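Local coordinates for DotU family type IV/VI secretion system protein (Acinetobacter baumannii, PDB 6Y4R) that forms the cytoplasmic domain of TssL, a type VI secretion component that, as in its relatives, probably belongs to the membrane complex anchoring the machinery, at residues I2-L7 with R118-E123; Y22-P27 with F79-S84; D57-F62 with S93-Q98; A100-F105 with Q134-I139. All coordinates share one frame; numbering follows the deposited sequence.

Contact 1: residues I2-L7 with R118-E123; sequences INLIDL and RLAALE
Leu-4 reaches the helix of 118-123 with one branch of its isobutyl group: CD1 lies 4.1 Å from the methyl CB of Ala-120 and 4.0 Å from Ala-120 O, so it rests on both the side chain and the first turn's backbone. The next residue, Ile-5, meets the chain about a turn further along the partner helix, its CD1 sitting 3.7 Å from Glu-123 O, while CG1 passes CB of Glu-123 at a looser 4.3 Å. Beside these, the amide of Asn-3 and the carboxylate of Glu-123 cross with their planes 57° apart. Here Asn-3 OD1 and Glu-123 OE1 are neighbours without being bonded, since both are acceptors, and the amide is poorly ordered. The contact thus sets the short helix 4-7, at the start of this all-helical domain, against the first turn of helix 119-130. Asn-3 is the N-cap of the short helix. Its CG stands anti to the backbone N (chi1 173°), a setting that directs the amide to Glu-123, while Asp-6 OD2 accepts a weak bond from Asn-3 N. Further out, Leu-4 also packs on Phe-41 and Phe-50. Arg-118, the N-cap residue of the partner helix, is held by a salt bridge to Asp-54 of helix 52-71, and Glu-123 OE2 makes a long, weak ion pair with Lys-160.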
loop_
_atom_site.group_PDB
_atom_site.type_symbol
_atom_site.label_atom_id
_atom_site.label_comp_id
_atom_site.label_asym_id
_atom_site.label_seq_id
_atom_site.Cartn_x
_atom_site.Cartn_y
_atom_site.Cartn_z
ATOM N N ILE A 2 10.753 9.084 13.714
ATOM C CA ILE A 2 9.456 8.708 13.179
ATOM C C ILE A 2 9.628 8.314 11.720
ATOM O O ILE A 2 10.352 8.974 10.960
ATOM C CB ILE A 2 8.451 9.859 13.348
ATOM C CG1 ILE A 2 8.062 10.004 14.818
ATOM C CG2 ILE A 2 7.212 9.642 12.474
ATOM C CD1 ILE A 2 7.196 8.866 15.331
ATOM N N ASN A 3 8.981 7.220 11.329
ATOM C CA ASN A 3 9.138 6.608 10.017
ATOM C C ASN A 3 7.851 6.790 9.212
ATOM O O ASN A 3 6.794 7.120 9.758
ATOM C CB ASN A 3 9.531 5.128 10.214
ATOM C CG ASN A 3 9.567 4.312 8.924
ATOM O OD1 ASN A 3 9.828 4.824 7.824
ATOM N ND2 ASN A 3 9.347 3.005 9.078
ATOM N N LEU A 4 7.946 6.549 7.901
ATOM C CA LEU A 4 6.769 6.641 7.041
ATOM C C LEU A 4 5.799 5.499 7.326
ATOM O O LEU A 4 4.592 5.638 7.105
ATOM C CB LEU A 4 7.192 6.635 5.569
ATOM C CG LEU A 4 7.746 7.913 4.902
ATOM C CD1 LEU A 4 7.936 7.674 3.415
ATOM C CD2 LEU A 4 6.871 9.143 5.134
ATOM N N ILE A 5 6.311 4.364 7.810
ATOM C CA ILE A 5 5.447 3.286 8.281
ATOM C C ILE A 5 4.641 3.740 9.493
ATOM O O ILE A 5 3.467 3.385 9.637
ATOM C CB ILE A 5 6.293 2.033 8.596
ATOM C CG1 ILE A 5 6.764 1.350 7.323
ATOM C CG2 ILE A 5 5.514 1.026 9.414
ATOM C CD1 ILE A 5 5.599 0.745 6.575
ATOM N N ASP A 6 5.255 4.536 10.384
ATOM C CA ASP A 6 4.567 5.023 11.580
ATOM C C ASP A 6 3.513 6.091 11.269
ATOM O O ASP A 6 2.494 6.173 11.975
ATOM C CB ASP A 6 5.579 5.549 12.610
ATOM C CG ASP A 6 6.593 4.483 13.058
ATOM O OD1 ASP A 6 6.196 3.306 13.230
ATOM O OD2 ASP A 6 7.771 4.834 13.297
ATOM N N LEU A 7 3.719 6.906 10.224
ATOM C CA LEU A 7 2.695 7.886 9.856
ATOM C C LEU A 7 1.487 7.222 9.205
ATOM O O LEU A 7 0.358 7.705 9.360
ATOM C CB LEU A 7 3.273 8.938 8.908
ATOM C CG LEU A 7 4.434 9.807 9.372
ATOM C CD1 LEU A 7 4.923 10.633 8.200
ATOM C CD2 LEU A 7 3.976 10.728 10.500
ATOM N N ARG A 118 16.490 6.389 -0.113
ATOM C CA ARG A 118 15.035 6.279 -0.163
ATOM C C ARG A 118 14.509 5.126 0.682
ATOM O O ARG A 118 13.423 4.596 0.409
ATOM C CB ARG A 118 14.537 6.192 -1.604
ATOM C CG ARG A 118 15.063 7.365 -2.421
ATOM C CD ARG A 118 14.000 8.201 -3.059
ATOM N NE ARG A 118 13.227 7.569 -4.117
ATOM C CZ ARG A 118 11.905 7.607 -4.213
ATOM N NH1 ARG A 118 11.333 7.042 -5.256
ATOM N NH2 ARG A 118 11.193 8.193 -3.269
ATOM N N LEU A 119 15.230 4.807 1.770
ATOM C CA LEU A 119 14.912 3.654 2.606
ATOM C C LEU A 119 13.609 3.832 3.362
ATOM O O LEU A 119 12.967 2.837 3.715
ATOM C CB LEU A 119 16.056 3.389 3.582
ATOM C CG LEU A 119 15.833 2.510 4.816
ATOM C CD1 LEU A 119 15.732 1.059 4.450
ATOM C CD2 LEU A 119 16.989 2.711 5.797
ATOM N N ALA A 120 13.210 5.074 3.648
ATOM C CA ALA A 120 11.903 5.283 4.273
ATOM C C ALA A 120 10.787 4.848 3.331
ATOM O O ALA A 120 9.844 4.171 3.745
ATOM C CB ALA A 120 11.720 6.742 4.700
ATOM N N ALA A 121 10.885 5.220 2.053
ATOM C CA ALA A 121 9.903 4.743 1.083
ATOM C C ALA A 121 9.962 3.228 0.934
ATOM O O ALA A 121 8.921 2.566 0.847
ATOM C CB ALA A 121 10.139 5.399 -0.280
ATOM N N LEU A 122 11.166 2.653 0.956
ATOM C CA LEU A 122 11.287 1.231 0.648
ATOM C C LEU A 122 10.764 0.368 1.787
ATOM O O LEU A 122 10.265 -0.733 1.541
ATOM C CB LEU A 122 12.735 0.893 0.260
ATOM C CG LEU A 122 13.203 -0.554 0.096
ATOM C CD1 LEU A 122 12.678 -1.098 -1.223
ATOM C CD2 LEU A 122 14.704 -0.587 0.089
ATOM N N GLU A 123 10.828 0.867 3.024
ATOM C CA GLU A 123 10.222 0.172 4.160
ATOM C C GLU A 123 8.704 0.053 4.017
ATOM O O GLU A 123 8.107 -0.932 4.469
ATOM C CB GLU A 123 10.557 0.920 5.445
ATOM C CG GLU A 123 11.794 0.449 6.187
ATOM C CD GLU A 123 12.368 1.539 7.082
ATOM O OE1 GLU A 123 11.847 2.667 7.012
ATOM O OE2 GLU A 123 13.250 1.256 7.937
#

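Contact 2: residues Y22-P27 with F79-S84; sequences YVPADP and FNLQNS
Asn-80 meets Pro-27 through its backbone, the carbonyl O lying 4.1 Å from the ring carbon CG of the proline, while its own side chain stays at the margin. One residue on, Leu-81 carries the contact. It faces both prolines of the 22-27 loop and gives one methyl to each: CD2 lies 3.6 Å from CD of Pro-24, and CD1 lies 3.9 Å from CB of Pro-27. Its CG is anti to the backbone N (chi1 161°), a setting that carries the branch off the helix and into the angle of the loop, where the leucine crosses the Pro-24 ring at about a right angle. The backbones come close here as well, with CA of Leu-81 only 5.2 Å from CA of Pro-27. A turn later Ser-84 borders the same proline from further along the helix, and OG is the atom that meets Pro-27 CB. The same hydroxyl gives a weak hydrogen bond to Leu-81 O of its own helix, with OG to O at 3.3 Å. On the loop side, Asp-26 is the N-cap of helix 27-47 and its OD1 takes a weak bond from Arg-29 N, so Pro-27 opens that helix as its first residue. Tyr-78, just before helix 79-85, bonds to Tyr-22 O through its hydroxyl. With two proline rings set against the leucine methyls, and Ser-84 OG and Asn-80 O meeting only ring carbons of Pro-27, the contact is mainly van der Waals, without a hydrogen bond between the segments.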
loop_
_atom_site.group_PDB
_atom_site.type_symbol
_atom_site.label_atom_id
_atom_site.label_comp_id
_atom_site.label_asym_id
_atom_site.label_seq_id
_atom_site.Cartn_x
_atom_site.Cartn_y
_atom_site.Cartn_z
ATOM N N TYR A 22 -12.959 -8.202 8.924
ATOM C CA TYR A 22 -13.870 -7.159 9.371
ATOM C C TYR A 22 -14.453 -6.454 8.154
ATOM O O TYR A 22 -13.735 -6.121 7.204
ATOM C CB TYR A 22 -13.139 -6.158 10.270
ATOM C CG TYR A 22 -13.730 -4.750 10.275
ATOM C CD1 TYR A 22 -13.301 -3.791 9.357
ATOM C CD2 TYR A 22 -14.692 -4.381 11.202
ATOM C CE1 TYR A 22 -13.818 -2.526 9.357
ATOM C CE2 TYR A 22 -15.221 -3.120 11.210
ATOM C CZ TYR A 22 -14.785 -2.192 10.290
ATOM O OH TYR A 22 -15.327 -0.916 10.305
ATOM N N VAL A 23 -15.748 -6.188 8.190
ATOM C CA VAL A 23 -16.448 -5.599 7.049
ATOM C C VAL A 23 -16.949 -4.219 7.453
ATOM O O VAL A 23 -17.692 -4.106 8.433
ATOM C CB VAL A 23 -17.614 -6.485 6.570
ATOM C CG1 VAL A 23 -18.210 -5.911 5.275
ATOM C CG2 VAL A 23 -17.174 -7.966 6.437
ATOM N N PRO A 24 -16.608 -3.164 6.713
ATOM C CA PRO A 24 -17.063 -1.822 7.097
ATOM C C PRO A 24 -18.579 -1.716 7.013
ATOM O O PRO A 24 -19.196 -2.148 6.032
ATOM C CB PRO A 24 -16.379 -0.909 6.067
ATOM C CG PRO A 24 -15.172 -1.672 5.604
ATOM C CD PRO A 24 -15.566 -3.130 5.668
ATOM N N ALA A 25 -19.175 -1.136 8.057
ATOM C CA ALA A 25 -20.629 -1.001 8.107
ATOM C C ALA A 25 -21.133 -0.041 7.035
ATOM O O ALA A 25 -22.198 -0.261 6.442
ATOM C CB ALA A 25 -21.062 -0.539 9.501
ATOM N N ASP A 26 -20.351 0.999 6.756
ATOM C CA ASP A 26 -20.670 2.047 5.787
ATOM C C ASP A 26 -19.507 2.111 4.797
ATOM O O ASP A 26 -18.438 2.669 5.121
ATOM C CB ASP A 26 -20.876 3.372 6.522
ATOM C CG ASP A 26 -21.478 4.443 5.666
ATOM O OD1 ASP A 26 -21.432 4.331 4.416
ATOM O OD2 ASP A 26 -22.004 5.413 6.254
ATOM N N PRO A 27 -19.645 1.500 3.610
ATOM C CA PRO A 27 -18.533 1.516 2.643
ATOM C C PRO A 27 -18.052 2.915 2.253
ATOM O O PRO A 27 -16.838 3.123 2.134
ATOM C CB PRO A 27 -19.105 0.748 1.442
ATOM C CG PRO A 27 -20.191 -0.110 2.002
ATOM C CD PRO A 27 -20.557 0.364 3.392
ATOM N N PHE A 79 -19.621 -8.077 -0.459
ATOM C CA PHE A 79 -20.199 -7.800 -1.770
ATOM C C PHE A 79 -20.607 -6.334 -1.911
ATOM O O PHE A 79 -20.390 -5.736 -2.967
ATOM C CB PHE A 79 -21.377 -8.761 -2.002
ATOM C CG PHE A 79 -22.243 -8.442 -3.199
ATOM C CD1 PHE A 79 -23.539 -7.965 -3.020
ATOM C CD2 PHE A 79 -21.787 -8.661 -4.498
ATOM C CE1 PHE A 79 -24.366 -7.687 -4.113
ATOM C CE2 PHE A 79 -22.603 -8.391 -5.607
ATOM C CZ PHE A 79 -23.897 -7.903 -5.411
ATOM N N ASN A 80 -21.189 -5.729 -0.861
ATOM C CA ASN A 80 -21.562 -4.314 -0.956
ATOM C C ASN A 80 -20.376 -3.373 -0.845
ATOM O O ASN A 80 -20.384 -2.317 -1.483
ATOM C CB ASN A 80 -22.612 -3.922 0.092
ATOM C CG ASN A 80 -23.945 -4.606 -0.115
ATOM O OD1 ASN A 80 -24.312 -4.950 -1.249
ATOM N ND2 ASN A 80 -24.693 -4.795 0.975
ATOM N N LEU A 81 -19.333 -3.737 -0.097
ATOM C CA LEU A 81 -18.163 -2.863 -0.048
ATOM C C LEU A 81 -17.399 -2.901 -1.360
ATOM O O LEU A 81 -16.880 -1.874 -1.813
ATOM C CB LEU A 81 -17.256 -3.235 1.116
ATOM C CG LEU A 81 -15.809 -2.735 1.058
ATOM C CD1 LEU A 81 -15.733 -1.244 1.319
ATOM C CD2 LEU A 81 -15.031 -3.486 2.120
ATOM N N GLN A 82 -17.346 -4.072 -1.997
ATOM C CA GLN A 82 -16.705 -4.177 -3.304
ATOM C C GLN A 82 -17.507 -3.424 -4.358
ATOM O O GLN A 82 -16.934 -2.710 -5.185
ATOM C CB GLN A 82 -16.521 -5.650 -3.675
ATOM C CG GLN A 82 -15.602 -6.407 -2.683
ATOM C CD GLN A 82 -15.549 -7.910 -2.922
ATOM O OE1 GLN A 82 -16.567 -8.549 -3.179
ATOM N NE2 GLN A 82 -14.360 -8.478 -2.831
ATOM N N ASN A 83 -18.837 -3.520 -4.316
ATOM C CA ASN A 83 -19.655 -2.850 -5.326
ATOM C C ASN A 83 -19.594 -1.331 -5.236
ATOM O O ASN A 83 -19.780 -0.649 -6.253
ATOM C CB ASN A 83 -21.102 -3.306 -5.252
ATOM C CG ASN A 83 -21.326 -4.637 -5.924
ATOM O OD1 ASN A 83 -20.641 -4.980 -6.903
ATOM N ND2 ASN A 83 -22.336 -5.365 -5.458
ATOM N N SER A 84 -19.437 -0.777 -4.035
ATOM C CA SER A 84 -19.242 0.666 -3.955
ATOM C C SER A 84 -17.804 1.058 -4.304
ATOM O O SER A 84 -17.571 2.129 -4.876
ATOM C CB SER A 84 -19.682 1.188 -2.587
ATOM O OG SER A 84 -18.743 0.898 -1.577
#

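Contact 3: residues D57-F62 with S93-Q98; sequences DAKYAF and SLFGSQ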
loop_
_atom_site.group_PDB
_atom_site.type_symbol
_atom_site.label_atom_id
_atom_site.label_comp_id
_atom_site.label_asym_id
_atom_site.label_seq_id
_atom_site.Cartn_x
_atom_site.Cartn_y
_atom_site.Cartn_z
ATOM N N ASP A 57 5.185 8.137 -3.200
ATOM C CA ASP A 57 5.285 6.694 -3.409
ATOM C C ASP A 57 4.749 5.889 -2.240
ATOM O O ASP A 57 4.263 4.778 -2.456
ATOM C CB ASP A 57 6.727 6.273 -3.702
ATOM C CG ASP A 57 7.227 6.787 -5.046
ATOM O OD1 ASP A 57 8.462 6.927 -5.230
ATOM O OD2 ASP A 57 6.371 7.060 -5.920
ATOM N N ALA A 58 4.810 6.417 -1.012
ATOM C CA ALA A 58 4.181 5.730 0.113
ATOM C C ALA A 58 2.663 5.721 -0.037
ATOM O O ALA A 58 2.012 4.680 0.107
ATOM C CB ALA A 58 4.592 6.391 1.427
ATOM N N LYS A 59 2.082 6.867 -0.370
ATOM C CA LYS A 59 0.651 6.895 -0.631
ATOM C C LYS A 59 0.268 6.019 -1.826
ATOM O O LYS A 59 -0.794 5.384 -1.817
ATOM C CB LYS A 59 0.195 8.339 -0.831
ATOM C CG LYS A 59 -1.122 8.463 -1.545
ATOM C CD LYS A 59 -1.888 9.680 -1.087
ATOM C CE LYS A 59 -1.527 10.915 -1.872
ATOM N NZ LYS A 59 -1.938 12.110 -1.080
ATOM N N TYR A 60 1.112 5.969 -2.867
ATOM C CA TYR A 60 0.799 5.145 -4.037
ATOM C C TYR A 60 0.739 3.665 -3.664
ATOM O O TYR A 60 -0.173 2.941 -4.084
ATOM C CB TYR A 60 1.841 5.383 -5.143
ATOM C CG TYR A 60 1.624 4.534 -6.386
ATOM C CD1 TYR A 60 2.087 3.215 -6.451
ATOM C CD2 TYR A 60 0.942 5.042 -7.483
ATOM C CE1 TYR A 60 1.863 2.431 -7.568
ATOM C CE2 TYR A 60 0.720 4.273 -8.612
ATOM C CZ TYR A 60 1.181 2.970 -8.656
ATOM O OH TYR A 60 0.953 2.212 -9.791
ATOM N N ALA A 61 1.722 3.203 -2.885
ATOM C CA ALA A 61 1.775 1.813 -2.451
ATOM C C ALA A 61 0.587 1.475 -1.571
ATOM O O ALA A 61 0.028 0.375 -1.670
ATOM C CB ALA A 61 3.083 1.548 -1.696
ATOM N N PHE A 62 0.208 2.386 -0.675
ATOM C CA PHE A 62 -0.920 2.104 0.207
ATOM C C PHE A 62 -2.221 2.014 -0.582
ATOM O O PHE A 62 -3.095 1.208 -0.255
ATOM C CB PHE A 62 -1.023 3.172 1.293
ATOM C CG PHE A 62 -2.240 3.044 2.166
ATOM C CD1 PHE A 62 -2.144 2.437 3.405
ATOM C CD2 PHE A 62 -3.479 3.545 1.763
ATOM C CE1 PHE A 62 -3.264 2.316 4.228
ATOM C CE2 PHE A 62 -4.609 3.420 2.580
ATOM C CZ PHE A 62 -4.497 2.812 3.810
ATOM N N SER A 93 -8.714 6.806 -9.013
ATOM C CA SER A 93 -9.178 8.119 -8.576
ATOM C C SER A 93 -8.008 9.054 -8.284
ATOM O O SER A 93 -7.991 10.196 -8.765
ATOM C CB SER A 93 -10.117 7.957 -7.366
ATOM O OG SER A 93 -10.469 9.192 -6.758
ATOM N N LEU A 94 -6.989 8.571 -7.572
ATOM C CA LEU A 94 -5.899 9.449 -7.148
ATOM C C LEU A 94 -4.710 9.466 -8.102
ATOM O O LEU A 94 -3.963 10.451 -8.129
ATOM C CB LEU A 94 -5.382 9.035 -5.764
ATOM C CG LEU A 94 -6.350 9.067 -4.586
ATOM C CD1 LEU A 94 -5.618 8.822 -3.262
ATOM C CD2 LEU A 94 -7.077 10.408 -4.549
ATOM N N PHE A 95 -4.511 8.421 -8.894
ATOM C CA PHE A 95 -3.378 8.390 -9.801
ATOM C C PHE A 95 -3.784 8.159 -11.242
ATOM O O PHE A 95 -2.904 8.071 -12.096
ATOM C CB PHE A 95 -2.380 7.303 -9.362
ATOM C CG PHE A 95 -1.935 7.436 -7.933
ATOM C CD1 PHE A 95 -2.533 6.689 -6.946
ATOM C CD2 PHE A 95 -0.930 8.330 -7.580
ATOM C CE1 PHE A 95 -2.151 6.821 -5.615
ATOM C CE2 PHE A 95 -0.528 8.466 -6.264
ATOM C CZ PHE A 95 -1.149 7.712 -5.275
ATOM N N GLY A 96 -5.077 8.053 -11.540
ATOM C CA GLY A 96 -5.503 7.762 -12.900
ATOM C C GLY A 96 -4.924 6.478 -13.455
ATOM O O GLY A 96 -4.855 6.319 -14.674
ATOM N N SER A 97 -4.559 5.531 -12.595
ATOM C CA SER A 97 -3.785 4.374 -13.017
ATOM C C SER A 97 -4.545 3.083 -12.730
ATOM O O SER A 97 -5.350 2.994 -11.794
ATOM C CB SER A 97 -2.395 4.361 -12.330
ATOM O OG SER A 97 -1.547 3.340 -12.843
ATOM N N GLN A 98 -4.339 2.112 -13.617
ATOM C CA GLN A 98 -4.754 0.735 -13.407
ATOM C C GLN A 98 -3.585 -0.226 -13.566
ATOM O O GLN A 98 -3.800 -1.428 -13.759
ATOM C CB GLN A 98 -5.871 0.342 -14.375
ATOM C CG GLN A 98 -6.955 1.353 -14.617
ATOM C CD GLN A 98 -8.035 0.788 -15.528
ATOM O OE1 GLN A 98 -8.536 -0.317 -15.291
ATOM N NE2 GLN A 98 -8.346 1.512 -16.603
#
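Aromatic contact dominates between Tyr-60 and Phe-95, which form a T-shaped pair: the tyrosine turns an edge to the face of the phenylalanine, with ring centroids 4.9 Å apart and planes at 66°. The atom that does the touching is CD2 of Tyr-60, which sits over the middle of the Phe-95 ring at a height of 3.6 Å. Phe-95 has its CG beside its own backbone N (chi1 -54°), and from there the ring reaches across until CZ meets the helix itself, 3.5 Å from CA of Tyr-60. Aliphatic contact comes next. Lys-59 lays its CG at the rim of the same ring, near its plane, 3.8 Å from Phe-95 CZ, and further along its chain CD passes CD1 of Leu-94 at a loose 4.4 Å. The polar end of that lysine goes to another partner, a salt bridge with Glu-42 of helix 27-47. Polar contact across the two segments is slight: Tyr-60 OH and Ser-97 OG are 4.1 Å apart, too far for a bond, and the serine hydroxyl instead takes a hydrogen bond from Leu-99 N. Gly-96 leaves the helix with positive phi (57°), and Ser-97, returned toward Tyr-60 by that turn, bonds through its backbone to Gln-91. The whole is a helix end docked mainly through one aromatic residue on the side of a long helix, here the end of helix 90-95 on helix 52-71, which also packs on helices 27-47, 100-114 and 119-130 within this helical bundle.

Contact 4: residues A100-F105 with Q134-I139; sequences AGYQFF and QGKYRI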
loop_
_atom_site.group_PDB
_atom_site.type_symbol
_atom_site.label_atom_id
_atom_site.label_comp_id
_atom_site.label_asym_id
_atom_site.label_seq_id
_atom_site.Cartn_x
_atom_site.Cartn_y
_atom_site.Cartn_z
ATOM N N ALA A 100 -1.021 -0.646 -11.348
ATOM C CA ALA A 100 -0.342 -0.807 -10.067
ATOM C C ALA A 100 0.241 -2.208 -9.884
ATOM O O ALA A 100 1.291 -2.360 -9.248
ATOM C CB ALA A 100 -1.323 -0.483 -8.942
ATOM N N GLY A 101 -0.428 -3.240 -10.408
ATOM C CA GLY A 101 0.108 -4.589 -10.314
ATOM C C GLY A 101 1.518 -4.716 -10.867
ATOM O O GLY A 101 2.323 -5.492 -10.355
ATOM N N TYR A 102 1.838 -3.950 -11.906
ATOM C CA TYR A 102 3.170 -3.919 -12.491
ATOM C C TYR A 102 4.019 -2.768 -11.980
ATOM O O TYR A 102 5.200 -2.955 -11.687
ATOM C CB TYR A 102 3.079 -3.805 -14.024
ATOM C CG TYR A 102 2.500 -5.021 -14.709
ATOM C CD1 TYR A 102 1.131 -5.267 -14.703
ATOM C CD2 TYR A 102 3.324 -5.922 -15.368
ATOM C CE1 TYR A 102 0.604 -6.387 -15.323
ATOM C CE2 TYR A 102 2.810 -7.038 -15.992
ATOM C CZ TYR A 102 1.453 -7.265 -15.965
ATOM O OH TYR A 102 0.953 -8.382 -16.590
ATOM N N GLN A 103 3.436 -1.589 -11.828
ATOM C CA GLN A 103 4.230 -0.402 -11.563
ATOM C C GLN A 103 4.653 -0.293 -10.100
ATOM O O GLN A 103 5.661 0.356 -9.803
ATOM C CB GLN A 103 3.451 0.823 -12.029
ATOM C CG GLN A 103 4.164 2.117 -11.830
ATOM C CD GLN A 103 3.572 3.185 -12.678
ATOM O OE1 GLN A 103 3.602 4.363 -12.328
ATOM N NE2 GLN A 103 3.034 2.786 -13.822
ATOM N N PHE A 104 3.932 -0.939 -9.186
ATOM C CA PHE A 104 4.410 -1.065 -7.809
ATOM C C PHE A 104 5.801 -1.696 -7.786
ATOM O O PHE A 104 6.650 -1.327 -6.963
ATOM C CB PHE A 104 3.386 -1.889 -7.010
ATOM C CG PHE A 104 3.781 -2.230 -5.591
ATOM C CD1 PHE A 104 4.795 -3.150 -5.310
ATOM C CD2 PHE A 104 3.078 -1.676 -4.525
ATOM C CE1 PHE A 104 5.125 -3.482 -3.993
ATOM C CE2 PHE A 104 3.405 -2.013 -3.193
ATOM C CZ PHE A 104 4.432 -2.914 -2.939
ATOM N N PHE A 105 6.055 -2.649 -8.694
ATOM C CA PHE A 105 7.324 -3.365 -8.730
ATOM C C PHE A 105 8.405 -2.633 -9.504
ATOM O O PHE A 105 9.584 -2.860 -9.222
ATOM C CB PHE A 105 7.096 -4.785 -9.260
ATOM C CG PHE A 105 6.280 -5.654 -8.302
ATOM C CD1 PHE A 105 6.828 -6.065 -7.085
ATOM C CD2 PHE A 105 4.968 -6.006 -8.592
ATOM C CE1 PHE A 105 6.102 -6.834 -6.195
ATOM C CE2 PHE A 105 4.238 -6.768 -7.705
ATOM C CZ PHE A 105 4.807 -7.187 -6.495
ATOM N N GLN A 134 0.141 -8.636 -3.729
ATOM C CA GLN A 134 0.742 -9.498 -4.739
ATOM C C GLN A 134 0.912 -8.831 -6.091
ATOM O O GLN A 134 1.941 -9.021 -6.746
ATOM C CB GLN A 134 -0.108 -10.744 -4.914
ATOM C CG GLN A 134 -0.441 -11.378 -3.618
ATOM C CD GLN A 134 -0.883 -12.789 -3.793
ATOM O OE1 GLN A 134 -0.652 -13.610 -2.910
ATOM N NE2 GLN A 134 -1.569 -13.075 -4.898
ATOM N N GLY A 135 -0.068 -8.039 -6.512
ATOM C CA GLY A 135 0.012 -7.395 -7.810
ATOM C C GLY A 135 0.135 -8.404 -8.925
ATOM O O GLY A 135 -0.655 -9.343 -9.062
ATOM N N LYS A 136 1.148 -8.178 -9.744
ATOM C CA LYS A 136 1.375 -8.956 -10.950
ATOM C C LYS A 136 1.813 -10.388 -10.667
ATOM O O LYS A 136 1.651 -11.256 -11.531
ATOM C CB LYS A 136 2.378 -8.176 -11.801
ATOM C CG LYS A 136 3.159 -8.942 -12.808
ATOM C CD LYS A 136 4.515 -8.282 -13.057
ATOM C CE LYS A 136 5.351 -8.267 -11.781
ATOM N NZ LYS A 136 6.703 -7.654 -12.017
ATOM N N TYR A 137 2.294 -10.664 -9.454
ATOM C CA TYR A 137 2.732 -11.991 -9.046
ATOM C C TYR A 137 1.583 -12.924 -8.704
ATOM O O TYR A 137 1.836 -14.105 -8.436
ATOM C CB TYR A 137 3.653 -11.891 -7.836
ATOM C CG TYR A 137 5.015 -11.352 -8.167
ATOM C CD1 TYR A 137 5.253 -9.989 -8.181
ATOM C CD2 TYR A 137 6.060 -12.200 -8.469
ATOM C CE1 TYR A 137 6.494 -9.483 -8.484
ATOM C CE2 TYR A 137 7.304 -11.703 -8.771
ATOM C CZ TYR A 137 7.512 -10.341 -8.772
ATOM O OH TYR A 137 8.743 -9.813 -9.065
ATOM N N ARG A 138 0.342 -12.425 -8.687
ATOM C CA ARG A 138 -0.810 -13.259 -8.360
ATOM C C ARG A 138 -1.068 -14.323 -9.429
ATOM O O ARG A 138 -1.463 -15.450 -9.090
ATOM C CB ARG A 138 -2.048 -12.381 -8.154
ATOM C CG ARG A 138 -3.303 -13.167 -7.753
ATOM C CD ARG A 138 -4.473 -12.290 -7.262
ATOM N NE ARG A 138 -4.098 -11.443 -6.133
ATOM C CZ ARG A 138 -4.206 -11.805 -4.858
ATOM N NH1 ARG A 138 -4.671 -13.011 -4.546
ATOM N NH2 ARG A 138 -3.823 -10.971 -3.890
ATOM N N ILE A 139 -0.837 -14.003 -10.703
ATOM C CA ILE A 139 -1.058 -14.949 -11.796
ATOM C C ILE A 139 0.230 -15.662 -12.201
ATOM O O ILE A 139 0.194 -16.834 -12.582
ATOM C CB ILE A 139 -1.734 -14.264 -13.009
ATOM C CG1 ILE A 139 -1.184 -12.852 -13.267
ATOM C CG2 ILE A 139 -3.261 -14.267 -12.842
ATOM C CD1 ILE A 139 0.135 -12.811 -14.019
HETATM O O HOH W 1 6.946 -4.560 -13.269
#
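Lys-136 starts out with CG anti to the backbone N (chi1 158°) and then bends at chi3 (62°), and this course takes its chain over Tyr-102 and on to Phe-105. Helix 100-114 of the bundle is here joined to the loop that leads from helix 119-130 into helix 143-159. Over one face of the Tyr-102 ring, CG of Lys-136 makes a CH-pi contact 4.0 Å from the centroid, the chain running across the ring at about a right angle. Its CE then passes 3.9 Å from CD2 of Phe-105. Phe-105 is sandwiched: on one face lies Phe-104, on the opposite one the edge of Tyr-137, a T-shaped pair with centroids 4.6 Å apart and planes at 72°. Gln-134 O faces the ring's rim in its plane, 3.4 Å from CE2. The backbones also meet: Lys-136 N donates to Gly-101 O over 3.0 Å, coming in above the carbonyl plane. Both chains are bare of side chains there, CA of Gly-101 and CA of Gly-135 being 3.8 Å apart. The loop is also held by Glu-68 of helix 52-71, whose carboxylate accepts from Gln-134 N and Gly-135 N and pairs with Arg-138. A water gives a hydrogen bond to Tyr-102 O (2.9 Å) and accepts a weak one from NZ of Lys-136.

In the fold
Helix 52-71 ties three of the contacts together. Contacts 1 and 3 have centres 17 Å apart yet touch, through the salt bridge of Arg-118 NH1 with Asp-57 OD1 (2.9 Å) and the packing of Leu-4 on Ala-58. Contacts 3 and 4, 13 Å apart between centres, meet where Tyr-60 OH packs 3.3 Å from Ala-100 CA, and where Ala-61 lies against Phe-104. Contact 2 stands apart, on the opposite side of the chain's centre from contact 1, with about 29 Å between their centres; its nearest atoms are about 10 Å from contact 3. Along the chain, contacts 2 and 3 both nest inside the loop closed by contact 1.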